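Local coordinates for protein Rab GDP-dissociation inhibitor (Saccharomyces cerevisiae, PDB 3CPI) that blocks GDP release from the Rab GTPase Sec4 in the yeast secretory pathway and extracts GDP-bound Ypt7 from vacuolar membranes, at residues Pro86-Ala91 with Tyr232-Tyr237; Phe110-Gly115 with Ala225-Ser230; Tyr125-Asn130 with Gly194-Leu199. All blocks are in the same frame, centred on the assembly; numbering follows the deposited sequence.

Contact 1. Residues Pro86-Ala91 with Tyr232-Tyr237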
ATOM      1  N   PRO A  86       5.539   4.534  -1.468  1.00 26.16           N
ATOM      2  CA  PRO A  86       4.836   4.011  -2.637  1.00 25.86           C
ATOM      3  C   PRO A  86       4.240   2.631  -2.362  1.00 25.44           C
ATOM      4  O   PRO A  86       4.874   1.785  -1.713  1.00 25.06           O
ATOM      5  CB  PRO A  86       5.938   3.927  -3.701  1.00 26.03           C
ATOM      6  CG  PRO A  86       7.198   3.763  -2.920  1.00 25.39           C
ATOM      7  CD  PRO A  86       7.005   4.488  -1.632  1.00 25.71           C
ATOM      8  N   LYS A  87       3.017   2.429  -2.839  1.00 25.21           N
ATOM      9  CA  LYS A  87       2.319   1.159  -2.705  1.00 24.91           C
ATOM     10  C   LYS A  87       1.507   0.889  -3.967  1.00 25.17           C
ATOM     11  O   LYS A  87       0.982   1.816  -4.593  1.00 24.90           O
ATOM     12  CB  LYS A  87       1.395   1.163  -1.483  1.00 24.91           C
ATOM     13  CG  LYS A  87       2.103   1.279  -0.135  1.00 24.75           C
ATOM     14  CD  LYS A  87       1.143   1.007   1.017  1.00 24.65           C
ATOM     15  CE  LYS A  87       1.840   1.161   2.360  1.00 24.55           C
ATOM     16  NZ  LYS A  87       1.743  -0.066   3.209  1.00 23.58           N
ATOM     17  N   PHE A  88       1.413  -0.385  -4.328  1.00 25.29           N
ATOM     18  CA  PHE A  88       0.710  -0.816  -5.523  1.00 25.85           C
ATOM     19  C   PHE A  88      -0.747  -1.217  -5.246  1.00 26.07           C
ATOM     20  O   PHE A  88      -1.098  -1.637  -4.139  1.00 25.76           O
ATOM     21  CB  PHE A  88       1.450  -1.993  -6.176  1.00 25.70           C
ATOM     22  CG  PHE A  88       2.815  -1.642  -6.715  1.00 26.32           C
ATOM     23  CD1 PHE A  88       3.882  -2.515  -6.548  1.00 26.79           C
ATOM     24  CD2 PHE A  88       3.033  -0.441  -7.394  1.00 26.63           C
ATOM     25  CE1 PHE A  88       5.149  -2.204  -7.054  1.00 27.46           C
ATOM     26  CE2 PHE A  88       4.294  -0.118  -7.886  1.00 26.56           C
ATOM     27  CZ  PHE A  88       5.350  -1.002  -7.723  1.00 26.26           C
ATOM     28  N   LEU A  89      -1.569  -1.119  -6.287  1.00 26.31           N
ATOM     29  CA  LEU A  89      -2.996  -1.378  -6.202  1.00 26.70           C
ATOM     30  C   LEU A  89      -3.293  -2.710  -6.871  1.00 27.23           C
ATOM     31  O   LEU A  89      -2.913  -2.921  -8.023  1.00 27.41           O
ATOM     32  CB  LEU A  89      -3.763  -0.241  -6.891  1.00 26.33           C
ATOM     33  CG  LEU A  89      -5.288  -0.320  -7.037  1.00 27.16           C
ATOM     34  CD1 LEU A  89      -5.987  -0.370  -5.682  1.00 26.61           C
ATOM     35  CD2 LEU A  89      -5.849   0.832  -7.898  1.00 26.41           C
ATOM     36  N   MET A  90      -3.948  -3.609  -6.140  1.00 27.66           N
ATOM     37  CA  MET A  90      -4.414  -4.883  -6.689  1.00 28.35           C
ATOM     38  C   MET A  90      -5.567  -4.576  -7.649  1.00 28.73           C
ATOM     39  O   MET A  90      -6.629  -4.115  -7.226  1.00 28.47           O
ATOM     40  CB  MET A  90      -4.863  -5.804  -5.549  1.00 28.36           C
ATOM     41  CG  MET A  90      -5.480  -7.149  -5.947  1.00 29.23           C
ATOM     42  SD  MET A  90      -4.346  -8.414  -6.564  1.00 31.62           S
ATOM     43  CE  MET A  90      -3.160  -8.575  -5.238  1.00 30.26           C
ATOM     44  N   ALA A  91      -5.343  -4.816  -8.939  1.00 29.10           N
ATOM     45  CA  ALA A  91      -6.286  -4.407  -9.983  1.00 29.93           C
ATOM     46  C   ALA A  91      -7.756  -4.734  -9.710  1.00 30.37           C
ATOM     47  O   ALA A  91      -8.609  -3.876  -9.890  1.00 30.86           O
ATOM     48  CB  ALA A  91      -5.849  -4.946 -11.357  1.00 29.99           C
ATOM     49  N   TYR A 232      -0.862  -5.628 -10.413  1.00 30.69           N
ATOM     50  CA  TYR A 232      -0.679  -4.363  -9.706  1.00 29.60           C
ATOM     51  C   TYR A 232      -0.802  -3.142 -10.589  1.00 29.68           C
ATOM     52  O   TYR A 232      -0.310  -3.136 -11.722  1.00 29.47           O
ATOM     53  CB  TYR A 232       0.686  -4.332  -9.010  1.00 28.82           C
ATOM     54  CG  TYR A 232       0.857  -5.449  -8.019  1.00 28.57           C
ATOM     55  CD1 TYR A 232       0.065  -5.502  -6.873  1.00 27.12           C
ATOM     56  CD2 TYR A 232       1.798  -6.467  -8.231  1.00 27.06           C
ATOM     57  CE1 TYR A 232       0.195  -6.525  -5.966  1.00 27.82           C
ATOM     58  CE2 TYR A 232       1.943  -7.500  -7.315  1.00 27.20           C
ATOM     59  CZ  TYR A 232       1.126  -7.521  -6.189  1.00 27.21           C
ATOM     60  OH  TYR A 232       1.231  -8.514  -5.267  1.00 26.84           O
ATOM     61  N   LEU A 233      -1.433  -2.106 -10.037  1.00 29.60           N
ATOM     62  CA  LEU A 233      -1.557  -0.809 -10.692  1.00 29.91           C
ATOM     63  C   LEU A 233      -0.839   0.302  -9.912  1.00 30.42           C
ATOM     64  O   LEU A 233      -0.647   0.218  -8.692  1.00 30.42           O
ATOM     65  CB  LEU A 233      -3.034  -0.452 -10.903  1.00 29.50           C
ATOM     66  CG  LEU A 233      -3.887  -1.389 -11.776  1.00 29.15           C
ATOM     67  CD1 LEU A 233      -5.363  -1.107 -11.566  1.00 27.00           C
ATOM     68  CD2 LEU A 233      -3.536  -1.260 -13.256  1.00 29.02           C
ATOM     69  N   TYR A 234      -0.449   1.345 -10.634  1.00 30.85           N
ATOM     70  CA  TYR A 234       0.225   2.487 -10.055  1.00 31.07           C
ATOM     71  C   TYR A 234      -0.134   3.725 -10.881  1.00 31.56           C
ATOM     72  O   TYR A 234      -0.141   3.656 -12.118  1.00 31.55           O
ATOM     73  CB  TYR A 234       1.730   2.249 -10.038  1.00 30.91           C
ATOM     74  CG  TYR A 234       2.519   3.283  -9.267  1.00 31.04           C
ATOM     75  CD1 TYR A 234       2.464   3.338  -7.874  1.00 30.89           C
ATOM     76  CD2 TYR A 234       3.337   4.196  -9.932  1.00 30.44           C
ATOM     77  CE1 TYR A 234       3.203   4.287  -7.158  1.00 31.41           C
ATOM     78  CE2 TYR A 234       4.076   5.143  -9.234  1.00 30.84           C
ATOM     79  CZ  TYR A 234       4.005   5.185  -7.848  1.00 31.70           C
ATOM     80  OH  TYR A 234       4.745   6.119  -7.161  1.00 31.39           O
ATOM     81  N   PRO A 235      -0.463   4.850 -10.208  1.00 31.90           N
ATOM     82  CA  PRO A 235      -0.942   6.021 -10.941  1.00 32.39           C
ATOM     83  C   PRO A 235       0.164   6.695 -11.727  1.00 32.82           C
ATOM     84  O   PRO A 235       1.314   6.724 -11.287  1.00 32.98           O
ATOM     85  CB  PRO A 235      -1.441   6.969  -9.834  1.00 32.15           C
ATOM     86  CG  PRO A 235      -1.475   6.166  -8.583  1.00 32.24           C
ATOM     87  CD  PRO A 235      -0.430   5.102  -8.757  1.00 31.89           C
ATOM     88  N   MET A 236      -0.180   7.220 -12.894  1.00 33.72           N
ATOM     89  CA  MET A 236       0.733   8.089 -13.622  1.00 34.88           C
ATOM     90  C   MET A 236       1.048   9.291 -12.736  1.00 34.84           C
ATOM     91  O   MET A 236       0.144   9.852 -12.115  1.00 34.63           O
ATOM     92  CB  MET A 236       0.104   8.538 -14.943  1.00 35.32           C
ATOM     93  CG  MET A 236      -0.020   7.426 -15.984  1.00 37.75           C
ATOM     94  SD  MET A 236       1.560   6.638 -16.435  1.00 44.38           S
ATOM     95  CE  MET A 236       2.439   8.020 -17.159  1.00 42.61           C
ATOM     96  N   TYR A 237       2.327   9.662 -12.670  1.00 35.32           N
ATOM     97  CA  TYR A 237       2.825  10.729 -11.780  1.00 35.88           C
ATOM     98  C   TYR A 237       2.870  10.309 -10.294  1.00 35.94           C
ATOM     99  O   TYR A 237       3.283  11.097  -9.428  1.00 35.59           O
ATOM    100  CB  TYR A 237       2.041  12.048 -11.952  1.00 36.60           C
ATOM    101  CG  TYR A 237       1.951  12.571 -13.380  1.00 37.29           C
ATOM    102  CD1 TYR A 237       3.029  13.231 -13.975  1.00 38.18           C
ATOM    103  CD2 TYR A 237       0.782  12.421 -14.124  1.00 38.05           C
ATOM    104  CE1 TYR A 237       2.948  13.717 -15.286  1.00 38.54           C
ATOM    105  CE2 TYR A 237       0.689  12.902 -15.433  1.00 38.88           C
ATOM    106  CZ  TYR A 237       1.777  13.547 -16.004  1.00 38.38           C
ATOM    107  OH  TYR A 237       1.687  14.026 -17.294  1.00 39.31           O
TER
HETATM  108  O   HOH W   1      -1.014   2.357  -6.748  1.00 27.45           O

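Contact 2. Residues Phe110-Gly115 with Ala225-Ser230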
ATOM      1  N   PHE A 110      -4.509   5.157 -13.381  1.00 36.94           N
ATOM      2  CA  PHE A 110      -3.763   3.989 -12.929  1.00 36.62           C
ATOM      3  C   PHE A 110      -3.233   3.197 -14.110  1.00 36.71           C
ATOM      4  O   PHE A 110      -4.000   2.770 -14.976  1.00 36.93           O
ATOM      5  CB  PHE A 110      -4.620   3.108 -12.017  1.00 36.39           C
ATOM      6  CG  PHE A 110      -4.761   3.649 -10.621  1.00 36.01           C
ATOM      7  CD1 PHE A 110      -3.803   3.357  -9.649  1.00 35.32           C
ATOM      8  CD2 PHE A 110      -5.839   4.459 -10.278  1.00 35.52           C
ATOM      9  CE1 PHE A 110      -3.921   3.857  -8.360  1.00 35.73           C
ATOM     10  CE2 PHE A 110      -5.970   4.971  -8.984  1.00 36.31           C
ATOM     11  CZ  PHE A 110      -5.010   4.674  -8.022  1.00 36.49           C
ATOM     12  N   LYS A 111      -1.914   3.027 -14.144  1.00 36.46           N
ATOM     13  CA  LYS A 111      -1.267   2.243 -15.186  1.00 36.64           C
ATOM     14  C   LYS A 111      -0.680   0.955 -14.603  1.00 35.86           C
ATOM     15  O   LYS A 111      -0.172   0.939 -13.472  1.00 35.64           O
ATOM     16  CB  LYS A 111      -0.184   3.060 -15.915  1.00 36.39           C
ATOM     17  CG  LYS A 111       0.595   2.254 -16.979  1.00 37.90           C
ATOM     18  CD  LYS A 111       1.869   2.958 -17.438  1.00 38.23           C
ATOM     19  CE  LYS A 111       2.691   2.080 -18.360  1.00 41.34           C
ATOM     20  NZ  LYS A 111       3.416   0.995 -17.617  1.00 42.64           N
ATOM     21  N   GLN A 112      -0.773  -0.110 -15.398  1.00 35.05           N
ATOM     22  CA  GLN A 112      -0.216  -1.416 -15.086  1.00 34.53           C
ATOM     23  C   GLN A 112       1.247  -1.375 -14.669  1.00 33.29           C
ATOM     24  O   GLN A 112       2.064  -0.700 -15.288  1.00 33.01           O
ATOM     25  CB  GLN A 112      -0.348  -2.342 -16.299  1.00 34.97           C
ATOM     26  CG  GLN A 112      -1.278  -3.523 -16.102  1.00 37.37           C
ATOM     27  CD  GLN A 112      -0.801  -4.786 -16.837  1.00 40.39           C
ATOM     28  OE1 GLN A 112      -0.948  -5.905 -16.330  1.00 41.92           O
ATOM     29  NE2 GLN A 112      -0.237  -4.609 -18.031  1.00 40.69           N
ATOM     30  N   VAL A 113       1.556  -2.107 -13.604  1.00 32.14           N
ATOM     31  CA  VAL A 113       2.926  -2.410 -13.229  1.00 30.76           C
ATOM     32  C   VAL A 113       3.351  -3.612 -14.074  1.00 30.40           C
ATOM     33  O   VAL A 113       2.576  -4.555 -14.268  1.00 30.15           O
ATOM     34  CB  VAL A 113       3.031  -2.680 -11.701  1.00 30.91           C
ATOM     35  CG1 VAL A 113       4.301  -3.445 -11.333  1.00 29.23           C
ATOM     36  CG2 VAL A 113       2.945  -1.364 -10.939  1.00 30.26           C
ATOM     37  N   SER A 114       4.575  -3.567 -14.584  1.00 29.97           N
ATOM     38  CA  SER A 114       5.014  -4.513 -15.613  1.00 29.87           C
ATOM     39  C   SER A 114       5.306  -5.945 -15.150  1.00 29.44           C
ATOM     40  O   SER A 114       5.217  -6.882 -15.949  1.00 30.02           O
ATOM     41  CB  SER A 114       6.192  -3.938 -16.400  1.00 29.71           C
ATOM     42  OG  SER A 114       5.756  -2.836 -17.181  1.00 30.12           O
ATOM     43  N   GLY A 115       5.639  -6.123 -13.876  1.00 28.57           N
ATOM     44  CA  GLY A 115       6.008  -7.441 -13.380  1.00 27.54           C
ATOM     45  C   GLY A 115       5.713  -7.687 -11.917  1.00 27.10           C
ATOM     46  O   GLY A 115       5.456  -6.753 -11.147  1.00 26.90           O
ATOM     47  N   ALA A 225      -4.806 -11.449 -15.142  1.00 43.13           N
ATOM     48  CA  ALA A 225      -5.490 -11.694 -16.414  1.00 44.67           C
ATOM     49  C   ALA A 225      -6.179 -10.449 -16.977  1.00 45.66           C
ATOM     50  O   ALA A 225      -6.399 -10.356 -18.187  1.00 46.12           O
ATOM     51  CB  ALA A 225      -6.487 -12.851 -16.281  1.00 44.54           C
ATOM     52  N   ARG A 226      -6.512  -9.501 -16.099  1.00 46.87           N
ATOM     53  CA  ARG A 226      -7.098  -8.218 -16.503  1.00 47.82           C
ATOM     54  C   ARG A 226      -6.303  -7.548 -17.622  1.00 48.08           C
ATOM     55  O   ARG A 226      -6.792  -7.434 -18.749  1.00 48.58           O
ATOM     56  CB  ARG A 226      -7.219  -7.280 -15.301  1.00 48.05           C
ATOM     57  CG  ARG A 226      -8.642  -6.929 -14.903  1.00 49.87           C
ATOM     58  CD  ARG A 226      -8.963  -5.487 -15.269  1.00 52.52           C
ATOM     59  NE  ARG A 226     -10.392  -5.190 -15.169  1.00 54.91           N
ATOM     60  CZ  ARG A 226     -10.983  -4.137 -15.736  1.00 56.33           C
ATOM     61  NH1 ARG A 226     -10.272  -3.272 -16.454  1.00 56.79           N
ATOM     62  NH2 ARG A 226     -12.290  -3.947 -15.592  1.00 56.71           N
ATOM     63  N   TYR A 227      -5.076  -7.131 -17.325  1.00 48.15           N
ATOM     64  CA  TYR A 227      -4.264  -6.442 -18.327  1.00 48.07           C
ATOM     65  C   TYR A 227      -3.065  -7.256 -18.835  1.00 47.40           C
ATOM     66  O   TYR A 227      -2.425  -6.861 -19.813  1.00 47.91           O
ATOM     67  CB  TYR A 227      -3.800  -5.073 -17.823  1.00 48.83           C
ATOM     68  CG  TYR A 227      -4.888  -4.141 -17.322  1.00 49.53           C
ATOM     69  CD1 TYR A 227      -5.003  -3.850 -15.962  1.00 50.09           C
ATOM     70  CD2 TYR A 227      -5.779  -3.525 -18.209  1.00 50.14           C
ATOM     71  CE1 TYR A 227      -5.984  -2.983 -15.489  1.00 50.59           C
ATOM     72  CE2 TYR A 227      -6.768  -2.656 -17.749  1.00 50.26           C
ATOM     73  CZ  TYR A 227      -6.863  -2.385 -16.385  1.00 50.96           C
ATOM     74  OH  TYR A 227      -7.839  -1.523 -15.912  1.00 50.74           O
ATOM     75  N   GLY A 228      -2.750  -8.367 -18.169  1.00 46.35           N
ATOM     76  CA  GLY A 228      -1.797  -9.342 -18.709  1.00 44.95           C
ATOM     77  C   GLY A 228      -0.373  -9.420 -18.174  1.00 44.15           C
ATOM     78  O   GLY A 228       0.319 -10.420 -18.417  1.00 44.08           O
ATOM     79  N   LYS A 229       0.084  -8.397 -17.450  1.00 43.01           N
ATOM     80  CA  LYS A 229       1.498  -8.346 -17.034  1.00 41.79           C
ATOM     81  C   LYS A 229       1.746  -8.600 -15.544  1.00 40.43           C
ATOM     82  O   LYS A 229       2.682  -9.307 -15.181  1.00 40.26           O
ATOM     83  CB  LYS A 229       2.149  -7.028 -17.464  1.00 42.19           C
ATOM     84  CG  LYS A 229       2.339  -6.884 -18.966  1.00 43.62           C
ATOM     85  CD  LYS A 229       2.702  -5.453 -19.340  1.00 46.12           C
ATOM     86  CE  LYS A 229       2.116  -5.078 -20.701  1.00 48.77           C
ATOM     87  NZ  LYS A 229       2.203  -3.608 -20.982  1.00 50.58           N
ATOM     88  N   SER A 230       0.926  -7.991 -14.694  1.00 38.70           N
ATOM     89  CA  SER A 230       0.979  -8.215 -13.252  1.00 36.86           C
ATOM     90  C   SER A 230      -0.388  -7.860 -12.664  1.00 35.55           C
ATOM     91  O   SER A 230      -1.236  -7.310 -13.373  1.00 35.76           O
ATOM     92  CB  SER A 230       2.099  -7.384 -12.603  1.00 36.62           C
ATOM     93  OG  SER A 230       1.641  -6.093 -12.253  1.00 35.61           O
TER
HETATM   94  O   HOH W   2       3.086  -2.295 -18.392  1.00 51.80           O

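Contact 3. Residues Tyr125-Asn130 with Gly194-Leu199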
ATOM      1  N   TYR A 125      12.392 -14.354  -9.259  1.00 33.90           N
ATOM      2  CA  TYR A 125      11.688 -15.037 -10.345  1.00 34.12           C
ATOM      3  C   TYR A 125      10.286 -14.481 -10.484  1.00 33.70           C
ATOM      4  O   TYR A 125       9.668 -14.103  -9.490  1.00 33.67           O
ATOM      5  CB  TYR A 125      11.559 -16.541 -10.058  1.00 34.62           C
ATOM      6  CG  TYR A 125      12.851 -17.263  -9.776  1.00 35.55           C
ATOM      7  CD1 TYR A 125      13.424 -17.246  -8.505  1.00 35.98           C
ATOM      8  CD2 TYR A 125      13.496 -17.977 -10.780  1.00 37.22           C
ATOM      9  CE1 TYR A 125      14.617 -17.912  -8.246  1.00 36.85           C
ATOM     10  CE2 TYR A 125      14.690 -18.647 -10.531  1.00 37.28           C
ATOM     11  CZ  TYR A 125      15.242 -18.613  -9.268  1.00 36.67           C
ATOM     12  OH  TYR A 125      16.423 -19.281  -9.030  1.00 37.16           O
ATOM     13  N   LYS A 126       9.785 -14.457 -11.714  1.00 33.10           N
ATOM     14  CA  LYS A 126       8.397 -14.124 -11.988  1.00 33.14           C
ATOM     15  C   LYS A 126       7.464 -15.042 -11.199  1.00 32.70           C
ATOM     16  O   LYS A 126       7.671 -16.258 -11.144  1.00 32.23           O
ATOM     17  CB  LYS A 126       8.084 -14.289 -13.478  1.00 33.23           C
ATOM     18  CG  LYS A 126       8.635 -13.221 -14.391  1.00 34.87           C
ATOM     19  CD  LYS A 126       8.225 -13.505 -15.834  1.00 37.44           C
ATOM     20  CE  LYS A 126       8.453 -12.296 -16.722  1.00 39.76           C
ATOM     21  NZ  LYS A 126       8.403 -12.665 -18.165  1.00 41.34           N
ATOM     22  N   VAL A 127       6.444 -14.449 -10.590  1.00 32.28           N
ATOM     23  CA  VAL A 127       5.394 -15.216  -9.940  1.00 31.93           C
ATOM     24  C   VAL A 127       4.453 -15.755 -11.022  1.00 32.12           C
ATOM     25  O   VAL A 127       3.813 -14.974 -11.728  1.00 31.80           O
ATOM     26  CB  VAL A 127       4.622 -14.370  -8.893  1.00 31.89           C
ATOM     27  CG1 VAL A 127       3.443 -15.155  -8.317  1.00 30.50           C
ATOM     28  CG2 VAL A 127       5.565 -13.904  -7.781  1.00 31.00           C
ATOM     29  N   PRO A 128       4.373 -17.093 -11.155  1.00 32.52           N
ATOM     30  CA  PRO A 128       3.544 -17.712 -12.197  1.00 33.40           C
ATOM     31  C   PRO A 128       2.055 -17.648 -11.841  1.00 34.05           C
ATOM     32  O   PRO A 128       1.648 -18.171 -10.815  1.00 34.28           O
ATOM     33  CB  PRO A 128       4.056 -19.157 -12.246  1.00 33.31           C
ATOM     34  CG  PRO A 128       4.606 -19.417 -10.882  1.00 32.64           C
ATOM     35  CD  PRO A 128       5.051 -18.095 -10.311  1.00 32.37           C
ATOM     36  N   ALA A 129       1.270 -16.991 -12.688  1.00 35.09           N
ATOM     37  CA  ALA A 129      -0.127 -16.674 -12.389  1.00 36.13           C
ATOM     38  C   ALA A 129      -1.118 -17.419 -13.287  1.00 36.82           C
ATOM     39  O   ALA A 129      -2.340 -17.259 -13.153  1.00 36.78           O
ATOM     40  CB  ALA A 129      -0.352 -15.170 -12.482  1.00 35.97           C
ATOM     41  N   ASN A 130      -0.584 -18.214 -14.208  1.00 37.61           N
ATOM     42  CA  ASN A 130      -1.398 -19.068 -15.061  1.00 38.84           C
ATOM     43  C   ASN A 130      -0.679 -20.373 -15.370  1.00 39.74           C
ATOM     44  O   ASN A 130       0.526 -20.514 -15.122  1.00 39.67           O
ATOM     45  CB  ASN A 130      -1.837 -18.343 -16.344  1.00 38.60           C
ATOM     46  CG  ASN A 130      -0.667 -17.839 -17.172  1.00 39.42           C
ATOM     47  OD1 ASN A 130       0.338 -18.528 -17.333  1.00 39.75           O
ATOM     48  ND2 ASN A 130      -0.798 -16.625 -17.707  1.00 39.27           N
ATOM     49  N   GLY A 194       1.741 -18.375  -0.729  1.00 22.54           N
ATOM     50  CA  GLY A 194       1.277 -17.688   0.468  1.00 22.30           C
ATOM     51  C   GLY A 194       1.729 -16.241   0.561  1.00 22.77           C
ATOM     52  O   GLY A 194       0.930 -15.353   0.859  1.00 22.55           O
ATOM     53  N   HIS A 195       3.017 -16.011   0.312  1.00 22.40           N
ATOM     54  CA  HIS A 195       3.612 -14.703   0.516  1.00 22.47           C
ATOM     55  C   HIS A 195       3.494 -13.776  -0.688  1.00 22.28           C
ATOM     56  O   HIS A 195       3.413 -12.555  -0.509  1.00 22.57           O
ATOM     57  CB  HIS A 195       5.069 -14.849   0.963  1.00 22.17           C
ATOM     58  CG  HIS A 195       5.215 -15.404   2.347  1.00 23.37           C
ATOM     59  ND1 HIS A 195       5.463 -14.610   3.448  1.00 23.31           N
ATOM     60  CD2 HIS A 195       5.125 -16.674   2.813  1.00 23.03           C
ATOM     61  CE1 HIS A 195       5.525 -15.367   4.529  1.00 23.90           C
ATOM     62  NE2 HIS A 195       5.329 -16.624   4.170  1.00 23.00           N
ATOM     63  N   ALA A 196       3.459 -14.344  -1.895  1.00 21.89           N
ATOM     64  CA  ALA A 196       3.482 -13.540  -3.124  1.00 22.16           C
ATOM     65  C   ALA A 196       2.199 -13.575  -3.982  1.00 22.30           C
ATOM     66  O   ALA A 196       2.015 -12.713  -4.845  1.00 22.62           O
ATOM     67  CB  ALA A 196       4.718 -13.866  -3.963  1.00 21.26           C
ATOM     68  N   MET A 197       1.315 -14.540  -3.743  1.00 22.39           N
ATOM     69  CA  MET A 197       0.013 -14.570  -4.444  1.00 22.77           C
ATOM     70  C   MET A 197      -1.139 -14.238  -3.500  1.00 22.72           C
ATOM     71  O   MET A 197      -1.906 -13.301  -3.758  1.00 22.77           O
ATOM     72  CB  MET A 197      -0.218 -15.905  -5.168  1.00 22.55           C
ATOM     73  CG  MET A 197       0.901 -16.254  -6.159  1.00 22.67           C
ATOM     74  SD  MET A 197       0.749 -17.833  -7.023  1.00 23.61           S
ATOM     75  CE  MET A 197      -0.467 -17.422  -8.264  1.00 22.22           C
ATOM     76  N   ALA A 198      -1.241 -14.997  -2.408  1.00 22.49           N
ATOM     77  CA  ALA A 198      -2.222 -14.744  -1.346  1.00 22.33           C
ATOM     78  C   ALA A 198      -1.872 -13.487  -0.538  1.00 22.19           C
ATOM     79  O   ALA A 198      -2.741 -12.890   0.109  1.00 21.71           O
ATOM     80  CB  ALA A 198      -2.328 -15.957  -0.414  1.00 21.75           C
ATOM     81  N   LEU A 199      -0.587 -13.123  -0.566  1.00 22.24           N
ATOM     82  CA  LEU A 199      -0.050 -11.918   0.083  1.00 22.20           C
ATOM     83  C   LEU A 199      -0.156 -11.918   1.598  1.00 22.37           C
ATOM     84  O   LEU A 199      -0.230 -10.855   2.219  1.00 22.82           O
ATOM     85  CB  LEU A 199      -0.646 -10.625  -0.523  1.00 22.05           C
ATOM     86  CG  LEU A 199      -0.210 -10.339  -1.973  1.00 22.27           C
ATOM     87  CD1 LEU A 199      -0.951  -9.153  -2.548  1.00 21.95           C
ATOM     88  CD2 LEU A 199       1.300 -10.122  -2.078  1.00 22.75           C
TER

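Contact 1. Residues Pro86-Ala91 with Tyr232-Tyr237
Leu-89 and Leu-233 are the hydrogen-bonded pair of a short antiparallel ladder: Leu-89 N donates to Leu-233 O at 2.9 Å, and Leu-233 N returns the bond to Leu-89 O at 2.6 Å. Leu-89 CB and Leu-233 CB sit 4.1 Å apart on one face of the sheet. Beyond the strand, Leu-233 CD1 meets Ala-91 CB, a methyl small enough to let the leucine in. The opposite face carries the non-hydrogen-bonded pair. Here Met-90 starts with CG anti to the backbone N (chi1 176°), and two further bends along its thioether chain bring CE to 4.0 Å from Tyr-232 CE1. Flat rings suit the next step, where the edge of Phe-88 turns toward the face of Tyr-234 in an offset T-shaped stack, centroids 5.8 Å apart and planes at 87°; Phe-88 CB also rests on Tyr-232 CB. A water donating to both Lys-87 O and Leu-233 O bridges the backbones. Second-shell acids hold the polar ends: the Tyr-234 hydroxyl reaches Asp-83, and Asp-416 pairs with Lys-87 NZ. Strand 232-235, which runs into a Ypt1-binding region, lies between strands 89-90 and 110-120; helix 210-227 covers Met-90 and Tyr-232, while strand 343-349 packs against Phe-88.

Contact 2. Residues Phe110-Gly115 with Ala225-Ser230
Gln-112 OE1 takes two backbone N-H groups from the loop opposite. Lys-229 N, 2.9 Å from Gln-112 OE1, lies in the plane of the side-chain carbonyl and uses a lone pair; Ser-230 N, 3.2 Å from the same oxygen, approaches from 43° above that plane with a fairly straight N-H. The Lys-229 chain crosses the amide at about a right angle, its CD 3.3 Å from Gln-112 NE2. Glutamine suits the place because it is long enough to cross from strand to loop and brings a strong neutral acceptor. A leucine here would probably leave the N-H groups of Lys-229 and Ser-230 without this acceptor and the turn less firmly fixed to the strand. Gln-112 closes the 106-112 region, which interacts with Ypt1, and ties strand 110-120 to the link between helix 210-227 and strand 232-235. In that link Gly-228 leaves the helical conformation with phi 104°, where a CB would jam against the preceding carbonyl oxygen. Ser-230 then works in both directions. Its OG lies between backbone N and carbonyl carbon (chi1 88°), donates to Val-113 O at 2.7 Å, and accepts from Tyr-232 N. Nearby, Lys-111 NZ donates to Gln-112 O at 3.2 Å. A water accepts from Lys-229 NZ and, weakly, from Lys-111 NZ, and donates a hydrogen bond to Ser-114 OG. Lys-111 NZ and Lys-229 NZ, the like charges it lies between, are 5.8 Å apart. Ser-114 OG is also bonded to Asp-326, whose carboxylate makes a long, weak ion pair with Lys-111.

Contact 3. Residues Tyr125-Asn130 with Gly194-Leu199
Val-127 packs against Ala-196 and Met-197, joining the end of a beta hairpin to helix 187-197. Strand 123-126 is the returning arm of the hairpin begun by strand 110-120, and the chain leaves it through Val-127 toward helix 131-136; across from it lies the 194-197 part of helix 187-197, probably within the largely helical domain II of Rab GDI. Beta-branching lets valine serve two neighbours at once. With CG1 anti to the backbone N (chi1 175°), that methyl lies 3.5 Å from Met-197 CG, while CG2, anti to the carbonyl carbon, meets Ala-196 CB at 3.9 Å. An alanine fits in the helix because its lone methyl lets Val-127 come close. Met-197 needs the opposite quality, reach. Its CG stands anti to the carbonyl carbon, the chain runs on extended through chi2 (178°), and the turn comes at chi3 (78°), carrying the terminal methyl beyond the valine to the backbone of Pro-128 and Ala-129. The valine and methionine chains thus lie alongside each other, pointing opposite ways. Tyr-220 of helix 210-227 covers Val-127 and Ala-129, and Cys-221 touches Met-197. Glu-133 OE2 accepts from Ala-129 N, while Asn-130 OD1 caps Glu-133 N at the start of helix 131-136. The methionine methyl ends at a backbone carbonyl, Met-197 CE 3.4 Å from Pro-128 O.

In the fold
The three contacts are nested along the chain, contact 3 within the loop closed by contact 2, and contact 2 within that closed by contact 1. Contacts 1 and 2, about 10 Å apart between centres, share the sheet directly: Tyr-234 O lies 2.8 Å from Lys-111 N, a probable hydrogen bond that joins strands from the two regions known to interact with Ypt1, 106-112 and 234-259. Contact 3 lies about 17 Å from contact 1 and 14 Å from contact 2, centre to centre. It touches contact 1 where Met-90 CE meets Leu-199 CD1 at 3.5 Å, whereas its nearest atoms stay about 6 Å from contact 2. Helix 210-227 touches contact 3, runs into contact 2 and is followed by strand 232-235.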